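Local coordinates for protein haloalkane dehalogenase (Mycobacterium rhodesiae, PDB 4MJ3) that hydrolyses carbon-halogen bonds in haloalkanes to give an alcohol and a halide ion, probably through an aspartyl ester intermediate as in other haloalkane dehalogenases, at residues Val48-His53 with Val77-Val82; Ser59-Trp64 with Val120-Gly125. One frame throughout, in Å; residues are numbered along the deposited sequence.

Contact 1: residues Val48-His53 with Val77-Val82; sequences VVLLLH and VAIDLV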
ATOM      1  N   VAL A  48       5.294  -5.153 -15.492  1.00 17.52           N
ATOM      2  CA  VAL A  48       5.447  -4.435 -14.241  1.00 17.71           C
ATOM      3  C   VAL A  48       4.433  -4.930 -13.225  1.00 14.77           C
ATOM      4  O   VAL A  48       3.231  -4.961 -13.503  1.00 15.70           O
ATOM      5  CB  VAL A  48       5.261  -2.922 -14.438  1.00 17.05           C
ATOM      6  CG1 VAL A  48       5.203  -2.195 -13.093  1.00 18.15           C
ATOM      7  CG2 VAL A  48       6.360  -2.349 -15.320  1.00 19.34           C
ATOM      8  N   VAL A  49       4.922  -5.245 -12.029  1.00 13.90           N
ATOM      9  CA  VAL A  49       4.068  -5.501 -10.874  1.00 14.06           C
ATOM     10  C   VAL A  49       4.361  -4.388  -9.875  1.00 14.18           C
ATOM     11  O   VAL A  49       5.488  -4.276  -9.385  1.00 16.23           O
ATOM     12  CB  VAL A  49       4.372  -6.860 -10.255  1.00 14.65           C
ATOM     13  CG1 VAL A  49       3.469  -7.118  -9.052  1.00 14.58           C
ATOM     14  CG2 VAL A  49       4.236  -7.954 -11.314  1.00 18.74           C
ATOM     15  N   LEU A  50       3.365  -3.564  -9.609  1.00 12.78           N
ATOM     16  CA  LEU A  50       3.523  -2.420  -8.706  1.00 11.60           C
ATOM     17  C   LEU A  50       3.008  -2.787  -7.341  1.00 12.66           C
ATOM     18  O   LEU A  50       1.823  -3.103  -7.179  1.00 10.57           O
ATOM     19  CB  LEU A  50       2.773  -1.205  -9.253  1.00 14.27           C
ATOM     20  CG  LEU A  50       2.823   0.044  -8.383  1.00 13.67           C
ATOM     21  CD1 LEU A  50       4.241   0.555  -8.205  1.00 16.30           C
ATOM     22  CD2 LEU A  50       1.950   1.095  -9.036  1.00 14.22           C
ATOM     23  N   LEU A  51       3.895  -2.720  -6.346  1.00 11.80           N
ATOM     24  CA  LEU A  51       3.619  -3.178  -4.997  1.00 11.13           C
ATOM     25  C   LEU A  51       3.456  -1.991  -4.066  1.00 10.63           C
ATOM     26  O   LEU A  51       4.419  -1.276  -3.803  1.00 11.33           O
ATOM     27  CB  LEU A  51       4.782  -4.043  -4.497  1.00 13.23           C
ATOM     28  CG  LEU A  51       5.174  -5.225  -5.393  1.00 16.03           C
ATOM     29  CD1 LEU A  51       6.531  -5.783  -4.998  1.00 19.46           C
ATOM     30  CD2 LEU A  51       4.117  -6.305  -5.352  1.00 16.53           C
ATOM     31  N   LEU A  52       2.234  -1.766  -3.594  1.00  9.50           N
ATOM     32  CA  LEU A  52       1.955  -0.614  -2.746  1.00  9.59           C
ATOM     33  C   LEU A  52       1.638  -1.019  -1.319  1.00  9.41           C
ATOM     34  O   LEU A  52       0.780  -1.875  -1.077  1.00  9.88           O
ATOM     35  CB  LEU A  52       0.811   0.229  -3.327  1.00  9.89           C
ATOM     36  CG  LEU A  52       1.038   0.799  -4.736  1.00 11.94           C
ATOM     37  CD1 LEU A  52      -0.096   1.764  -5.096  1.00 13.63           C
ATOM     38  CD2 LEU A  52       2.390   1.481  -4.880  1.00 12.66           C
ATOM     39  N   HIS A  53       2.369  -0.416  -0.391  1.00  9.94           N
ATOM     40  CA  HIS A  53       2.215  -0.648   1.031  1.00  9.54           C
ATOM     41  C   HIS A  53       1.299   0.416   1.599  1.00  9.53           C
ATOM     42  O   HIS A  53       0.987   1.416   0.947  1.00 11.84           O
ATOM     43  CB  HIS A  53       3.573  -0.542   1.711  1.00 10.11           C
ATOM     44  CG  HIS A  53       4.028   0.869   1.896  1.00 10.43           C
ATOM     45  ND1 HIS A  53       3.659   1.627   2.978  1.00 10.94           N
ATOM     46  CD2 HIS A  53       4.734   1.692   1.087  1.00 10.97           C
ATOM     47  CE1 HIS A  53       4.153   2.842   2.855  1.00 10.50           C
ATOM     48  NE2 HIS A  53       4.814   2.906   1.722  1.00 10.38           N
ATOM     49  N   VAL A  77       8.197  -3.310  -8.866  1.00 14.43           N
ATOM     50  CA  VAL A  77       8.392  -1.935  -8.485  1.00 12.77           C
ATOM     51  C   VAL A  77       7.596  -1.689  -7.207  1.00 12.56           C
ATOM     52  O   VAL A  77       6.420  -2.041  -7.134  1.00 14.45           O
ATOM     53  CB  VAL A  77       7.932  -0.992  -9.610  1.00 12.89           C
ATOM     54  CG1 VAL A  77       8.118   0.451  -9.198  1.00 12.66           C
ATOM     55  CG2 VAL A  77       8.702  -1.319 -10.882  1.00 16.06           C
ATOM     56  N   ALA A  78       8.252  -1.151  -6.181  1.00 12.60           N
ATOM     57  CA  ALA A  78       7.590  -0.864  -4.907  1.00 12.45           C
ATOM     58  C   ALA A  78       7.896   0.581  -4.536  1.00 13.62           C
ATOM     59  O   ALA A  78       9.055   1.003  -4.595  1.00 14.63           O
ATOM     60  CB  ALA A  78       8.092  -1.800  -3.814  1.00 13.41           C
ATOM     61  N   ILE A  79       6.872   1.346  -4.165  1.00 10.71           N
ATOM     62  CA  ILE A  79       7.068   2.775  -3.932  1.00 10.46           C
ATOM     63  C   ILE A  79       6.672   3.110  -2.495  1.00  9.39           C
ATOM     64  O   ILE A  79       5.618   2.706  -2.054  1.00  8.72           O
ATOM     65  CB  ILE A  79       6.192   3.598  -4.912  1.00 11.10           C
ATOM     66  CG1 ILE A  79       6.546   3.266  -6.364  1.00 12.27           C
ATOM     67  CG2 ILE A  79       6.338   5.095  -4.639  1.00 12.25           C
ATOM     68  CD1 ILE A  79       5.661   3.931  -7.391  1.00 13.08           C
ATOM     69  N   ASP A  80       7.505   3.882  -1.802  1.00 10.04           N
ATOM     70  CA  ASP A  80       7.187   4.349  -0.462  1.00  9.75           C
ATOM     71  C   ASP A  80       6.306   5.608  -0.495  1.00 11.08           C
ATOM     72  O   ASP A  80       6.650   6.617  -1.101  1.00 11.78           O
ATOM     73  CB  ASP A  80       8.449   4.688   0.336  1.00 10.68           C
ATOM     74  CG  ASP A  80       9.287   3.471   0.708  1.00 11.84           C
ATOM     75  OD1 ASP A  80       8.812   2.298   0.624  1.00 10.52           O
ATOM     76  OD2 ASP A  80      10.466   3.697   1.076  1.00 10.91           O
ATOM     77  N   LEU A  81       5.184   5.544   0.191  1.00  8.51           N
ATOM     78  CA  LEU A  81       4.295   6.701   0.335  1.00  8.26           C
ATOM     79  C   LEU A  81       5.031   7.858   1.006  1.00  8.41           C
ATOM     80  O   LEU A  81       5.874   7.650   1.855  1.00  9.04           O
ATOM     81  CB  LEU A  81       3.080   6.317   1.169  1.00  9.47           C
ATOM     82  CG  LEU A  81       2.118   5.271   0.591  1.00 11.20           C
ATOM     83  CD1 LEU A  81       1.168   4.754   1.655  1.00 11.79           C
ATOM     84  CD2 LEU A  81       1.353   5.852  -0.568  1.00 13.37           C
ATOM     85  N   VAL A  82       4.634   9.075   0.649  1.00  9.78           N
ATOM     86  CA  VAL A  82       5.115  10.272   1.330  1.00  9.66           C
ATOM     87  C   VAL A  82       4.752  10.096   2.800  1.00  8.56           C
ATOM     88  O   VAL A  82       3.629   9.741   3.132  1.00 10.25           O
ATOM     89  CB  VAL A  82       4.480  11.541   0.723  1.00  9.07           C
ATOM     90  CG1 VAL A  82       4.802  12.770   1.551  1.00  8.96           C
ATOM     91  CG2 VAL A  82       4.968  11.745  -0.717  1.00 10.17           C
TER
HETATM   92  O   HOH W   1       5.530  -0.588  -1.338  1.00 11.18           O
HETATM   93  O   HOH W   2       2.785   2.290  -1.435  1.00 12.33           O

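Contact 2: residues Ser59-Trp64 with Val120-Gly125; sequences SYLYRW and VCQDWG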
ATOM      1  N   SER A  59       8.133  -0.151   1.834  1.00  9.17           N
ATOM      2  CA  SER A  59       8.430  -1.192   0.831  1.00 10.83           C
ATOM      3  C   SER A  59       9.170  -2.416   1.382  1.00 10.22           C
ATOM      4  O   SER A  59       9.127  -3.492   0.788  1.00  9.63           O
ATOM      5  CB  SER A  59       9.186  -0.589  -0.343  1.00 11.07           C
ATOM      6  OG  SER A  59       8.323   0.306  -1.046  1.00 14.75           O
ATOM      7  N   TYR A  60       9.769  -2.270   2.563  1.00  9.80           N
ATOM      8  CA  TYR A  60      10.327  -3.381   3.322  1.00 10.02           C
ATOM      9  C   TYR A  60       9.339  -4.534   3.486  1.00 11.26           C
ATOM     10  O   TYR A  60       9.739  -5.704   3.488  1.00 10.74           O
ATOM     11  CB  TYR A  60      10.826  -2.921   4.686  1.00 10.12           C
ATOM     12  CG  TYR A  60      11.703  -3.905   5.387  1.00 12.63           C
ATOM     13  CD1 TYR A  60      13.018  -4.060   4.989  1.00 13.22           C
ATOM     14  CD2 TYR A  60      11.233  -4.693   6.442  1.00 12.75           C
ATOM     15  CE1 TYR A  60      13.862  -4.949   5.630  1.00 14.33           C
ATOM     16  CE2 TYR A  60      12.070  -5.584   7.088  1.00 14.17           C
ATOM     17  CZ  TYR A  60      13.379  -5.724   6.667  1.00 14.75           C
ATOM     18  OH  TYR A  60      14.241  -6.603   7.279  1.00 17.97           O
ATOM     19  N   LEU A  61       8.057  -4.197   3.616  1.00  9.42           N
ATOM     20  CA  LEU A  61       6.971  -5.184   3.713  1.00 10.24           C
ATOM     21  C   LEU A  61       6.912  -6.178   2.552  1.00 10.84           C
ATOM     22  O   LEU A  61       6.440  -7.299   2.724  1.00 12.02           O
ATOM     23  CB  LEU A  61       5.633  -4.433   3.829  1.00  9.33           C
ATOM     24  CG  LEU A  61       4.340  -5.239   3.949  1.00  9.82           C
ATOM     25  CD1 LEU A  61       4.389  -6.152   5.167  1.00 11.43           C
ATOM     26  CD2 LEU A  61       3.172  -4.264   4.035  1.00  9.85           C
ATOM     27  N   TYR A  62       7.396  -5.763   1.372  1.00 10.65           N
ATOM     28  CA  TYR A  62       7.342  -6.571   0.162  1.00  9.75           C
ATOM     29  C   TYR A  62       8.619  -7.394  -0.066  1.00 10.37           C
ATOM     30  O   TYR A  62       8.749  -8.059  -1.104  1.00 12.81           O
ATOM     31  CB  TYR A  62       7.024  -5.695  -1.047  1.00  9.86           C
ATOM     32  CG  TYR A  62       5.573  -5.344  -1.077  1.00  9.81           C
ATOM     33  CD1 TYR A  62       4.625  -6.301  -1.363  1.00 11.91           C
ATOM     34  CD2 TYR A  62       5.137  -4.058  -0.752  1.00  9.45           C
ATOM     35  CE1 TYR A  62       3.279  -6.000  -1.364  1.00 12.04           C
ATOM     36  CE2 TYR A  62       3.795  -3.741  -0.773  1.00 10.31           C
ATOM     37  CZ  TYR A  62       2.862  -4.728  -1.051  1.00 10.70           C
ATOM     38  OH  TYR A  62       1.495  -4.455  -1.074  1.00 13.28           O
ATOM     39  N   ARG A  63       9.527  -7.405   0.910  1.00 11.23           N
ATOM     40  CA  ARG A  63      10.829  -8.047   0.696  1.00 12.32           C
ATOM     41  C   ARG A  63      10.778  -9.544   0.406  1.00 13.03           C
ATOM     42  O   ARG A  63      11.657 -10.057  -0.289  1.00 17.78           O
ATOM     43  CB  ARG A  63      11.783  -7.782   1.867  1.00 13.20           C
ATOM     44  CG  ARG A  63      11.472  -8.563   3.140  1.00 13.09           C
ATOM     45  CD  ARG A  63      12.127  -7.902   4.346  1.00 13.59           C
ATOM     46  NE  ARG A  63      11.809  -8.595   5.590  1.00 12.76           N
ATOM     47  CZ  ARG A  63      10.659  -8.505   6.241  1.00 14.43           C
ATOM     48  NH1 ARG A  63       9.659  -7.753   5.765  1.00 12.81           N
ATOM     49  NH2 ARG A  63      10.488  -9.184   7.365  1.00 15.36           N
ATOM     50  N   TRP A  64       9.797 -10.256   0.942  1.00 14.23           N
ATOM     51  CA  TRP A  64       9.672 -11.684   0.644  1.00 15.05           C
ATOM     52  C   TRP A  64       9.034 -11.964  -0.726  1.00 15.87           C
ATOM     53  O   TRP A  64       9.233 -13.037  -1.298  1.00 15.62           O
ATOM     54  CB  TRP A  64       8.879 -12.417   1.733  1.00 17.24           C
ATOM     55  CG  TRP A  64       9.331 -12.175   3.121  1.00 17.55           C
ATOM     56  CD1 TRP A  64       8.601 -11.623   4.128  1.00 17.89           C
ATOM     57  CD2 TRP A  64      10.611 -12.485   3.679  1.00 17.77           C
ATOM     58  NE1 TRP A  64       9.346 -11.560   5.284  1.00 22.46           N
ATOM     59  CE2 TRP A  64      10.579 -12.098   5.035  1.00 17.57           C
ATOM     60  CE3 TRP A  64      11.776 -13.062   3.167  1.00 19.45           C
ATOM     61  CZ2 TRP A  64      11.681 -12.251   5.891  1.00 23.28           C
ATOM     62  CZ3 TRP A  64      12.882 -13.215   4.027  1.00 22.52           C
ATOM     63  CH2 TRP A  64      12.816 -12.808   5.366  1.00 20.37           C
ATOM     64  N   VAL A 120      -0.521  -4.589  -7.107  1.00 12.97           N
ATOM     65  CA  VAL A 120      -0.744  -5.424  -5.931  1.00 11.96           C
ATOM     66  C   VAL A 120      -0.813  -4.465  -4.743  1.00 11.54           C
ATOM     67  O   VAL A 120       0.122  -3.703  -4.488  1.00 10.90           O
ATOM     68  CB  VAL A 120       0.382  -6.415  -5.716  1.00 12.38           C
ATOM     69  CG1 VAL A 120       0.155  -7.209  -4.432  1.00 14.43           C
ATOM     70  CG2 VAL A 120       0.521  -7.326  -6.938  1.00 14.61           C
ATOM     71  N   CYS A 121      -1.923  -4.500  -4.016  1.00 10.55           N
ATOM     72  CA  CYS A 121      -2.150  -3.475  -3.006  1.00 11.01           C
ATOM     73  C   CYS A 121      -2.772  -4.040  -1.733  1.00 11.26           C
ATOM     74  O   CYS A 121      -3.532  -4.989  -1.787  1.00 13.01           O
ATOM     75  CB  CYS A 121      -2.994  -2.350  -3.587  1.00 11.66           C
ATOM     76  SG  CYS A 121      -4.656  -2.817  -4.174  1.00 13.89           S
ATOM     77  N   GLN A 122      -2.428  -3.405  -0.613  1.00  9.54           N
ATOM     78  CA  GLN A 122      -2.843  -3.828   0.722  1.00  9.36           C
ATOM     79  C   GLN A 122      -2.991  -2.580   1.588  1.00 10.15           C
ATOM     80  O   GLN A 122      -2.235  -1.611   1.406  1.00  8.76           O
ATOM     81  CB  GLN A 122      -1.761  -4.758   1.284  1.00 11.71           C
ATOM     82  CG  GLN A 122      -2.008  -5.323   2.671  1.00 11.74           C
ATOM     83  CD  GLN A 122      -1.289  -4.569   3.797  1.00 11.86           C
ATOM     84  OE1 GLN A 122      -0.400  -3.763   3.559  1.00 12.47           O
ATOM     85  NE2 GLN A 122      -1.673  -4.862   5.032  1.00 12.90           N
ATOM     86  N   ASP A 123      -3.961  -2.588   2.518  1.00 10.78           N
ATOM     87  CA  ASP A 123      -4.150  -1.472   3.466  1.00 10.74           C
ATOM     88  C   ASP A 123      -4.278  -0.172   2.625  1.00  8.98           C
ATOM     89  O   ASP A 123      -4.937  -0.167   1.564  1.00  9.09           O
ATOM     90  CB  ASP A 123      -2.949  -1.479   4.459  1.00 11.78           C
ATOM     91  CG  ASP A 123      -3.129  -0.573   5.679  1.00 15.39           C
ATOM     92  OD1 ASP A 123      -2.926   0.663   5.585  1.00 13.06           O
ATOM     93  OD2 ASP A 123      -3.416  -1.112   6.777  1.00 20.10           O
ATOM     94  N   TRP A 124      -3.644   0.920   3.074  1.00  7.30           N
ATOM     95  CA  TRP A 124      -3.693   2.187   2.348  1.00  7.39           C
ATOM     96  C   TRP A 124      -3.077   2.126   0.945  1.00  8.02           C
ATOM     97  O   TRP A 124      -3.404   2.958   0.092  1.00  9.16           O
ATOM     98  CB  TRP A 124      -3.049   3.310   3.179  1.00  7.18           C
ATOM     99  CG  TRP A 124      -4.018   4.046   4.029  1.00  8.26           C
ATOM    100  CD1 TRP A 124      -4.254   3.842   5.350  1.00  8.33           C
ATOM    101  CD2 TRP A 124      -4.901   5.103   3.613  1.00  7.92           C
ATOM    102  NE1 TRP A 124      -5.196   4.727   5.793  1.00  9.54           N
ATOM    103  CE2 TRP A 124      -5.621   5.504   4.741  1.00  7.86           C
ATOM    104  CE3 TRP A 124      -5.113   5.770   2.404  1.00  7.83           C
ATOM    105  CZ2 TRP A 124      -6.574   6.527   4.699  1.00  8.94           C
ATOM    106  CZ3 TRP A 124      -6.065   6.777   2.357  1.00  8.46           C
ATOM    107  CH2 TRP A 124      -6.772   7.149   3.504  1.00  8.55           C
ATOM    108  N   GLY A 125      -2.213   1.133   0.688  1.00  9.28           N
ATOM    109  CA  GLY A 125      -1.732   0.893  -0.666  1.00  9.90           C
ATOM    110  C   GLY A 125      -2.894   0.705  -1.632  1.00  9.18           C
ATOM    111  O   GLY A 125      -2.848   1.173  -2.771  1.00 11.07           O
TER

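Contact 1: residues Val48-His53 with Val77-Val82
With chi1 at 77°, the imidazole of His53 is folded over its own backbone and turned toward Leu81, in the chain just past the neighbouring strand, 75-79. Leu50 instead sends CG opposite its own N (chi1 178°), and the next torsion then turns CD1 toward Val77 and Ile79. At the start of the pair the strands are joined as parallel neighbours: Val77 N gives its hydrogen to Val49 O at 2.9 Å, and Val77 O takes one from Leu51 N at 2.7 Å. The pair belongs to a beta-alpha-beta unit, with helix 66-71 in the connection, of the alpha/beta hydrolase sheet. On the face holding Leu50, Val77 and Ile79, branched aliphatic residues suit a sheet buried under a helix. Leu50 CD1 lies 4.0 Å from Val77 CG1 and 3.8 Å from Ile79 CD1, while Met105 and Ile112 of helix 98-112 cover Ile79. The other face carries Leu51 beside Ala78, whose small methyl lets the loop at Ser59 come close. Beyond them the strands diverge and two waters bridge the backbones. One donates to Ile79 O at 2.9 Å and also to His53 O; the other donates to Leu51 O and weakly to Ile79 O. Past the waters, Leu81 N donates to His53 NE2 at 3.1 Å, nearly straight but tilted 22° from the ring plane, and Leu81 CD1 packs 3.7 Å from His53 CE1. The carboxylate of Asp80 belongs elsewhere, to Ser59, His37 and the backbone of Arg86. Since His53 NE2 acts as an acceptor and ND1 has a weak bond to Ser57, the chemistry is consistent with an imidazole protonated at ND1, whose NE2 gives Leu81 N an acceptor where the backbones no longer pair.

Contact 2: residues Ser59-Trp64 with Val120-Gly125
Val120 O comes within 3.8 Å of Tyr62 OH, a packing approach; the hydroxyl's hydrogen bond is to Leu52 O. Tyrosine suits this place because its long ring spans from the 3-10 turn to the sheet while its hydroxyl finds a backbone acceptor there. Cys121 follows with its side chain directed away from the turn. Gln122 points back: its CB lies 4.0 Å from Tyr62 OH, and its chain turns sharply about CB-CG (chi2 -98°), bringing OE1 to 3.6 Å from Leu61 CD2. The amide plane stands 79° from the Tyr62 ring, and Leu61 crosses the glutamine at about a right angle. Gln122 NE2 also has a weak bond to His280 O. Asp123 has a positive phi of 54°, the sharp strand-to-helix turn of a nucleophile elbow, consistent with the nucleophilic aspartate of this family. Its OD1 accepts from Trp124 N at 2.6 Å and from Glu55 N, two backbone donors consistent with the oxyanion hole of alpha/beta hydrolases, while OD2 meets His280 NE2. At Gly125 a beta carbon would collide with Gln122 O, so glycine lets the helix start this close to the strand end. Strand 117-121 runs between strands 48-52 and 140-145 and leads into helix 124-135; Leu61 rests on helices 190-197 and 282-300, and Val120 touches Val294 of the latter.

In the fold
Contacts 1 and 2 lie with centres about 7 Å apart and reach the same sheet: strand 48-52, in contact 1, lies between 75-79 and 117-121, the latter running into contact 2. The loop following strand 48-52 folds back over it, making two probable hydrogen bonds between the contacts: Tyr62 OH with Leu52 O at 2.7 Å, and Ser59 OG with Asp80 OD1 at 2.6 Å. Contact 1 includes the strand from which this loop departs, and in contact 2 the loop lies beside the nucleophile elbow. Between His53 and Ser59 the chain supplies Glu55, whose N bonds to Asp123 OD1, consistent with an active site at the C-terminal ends of these strands.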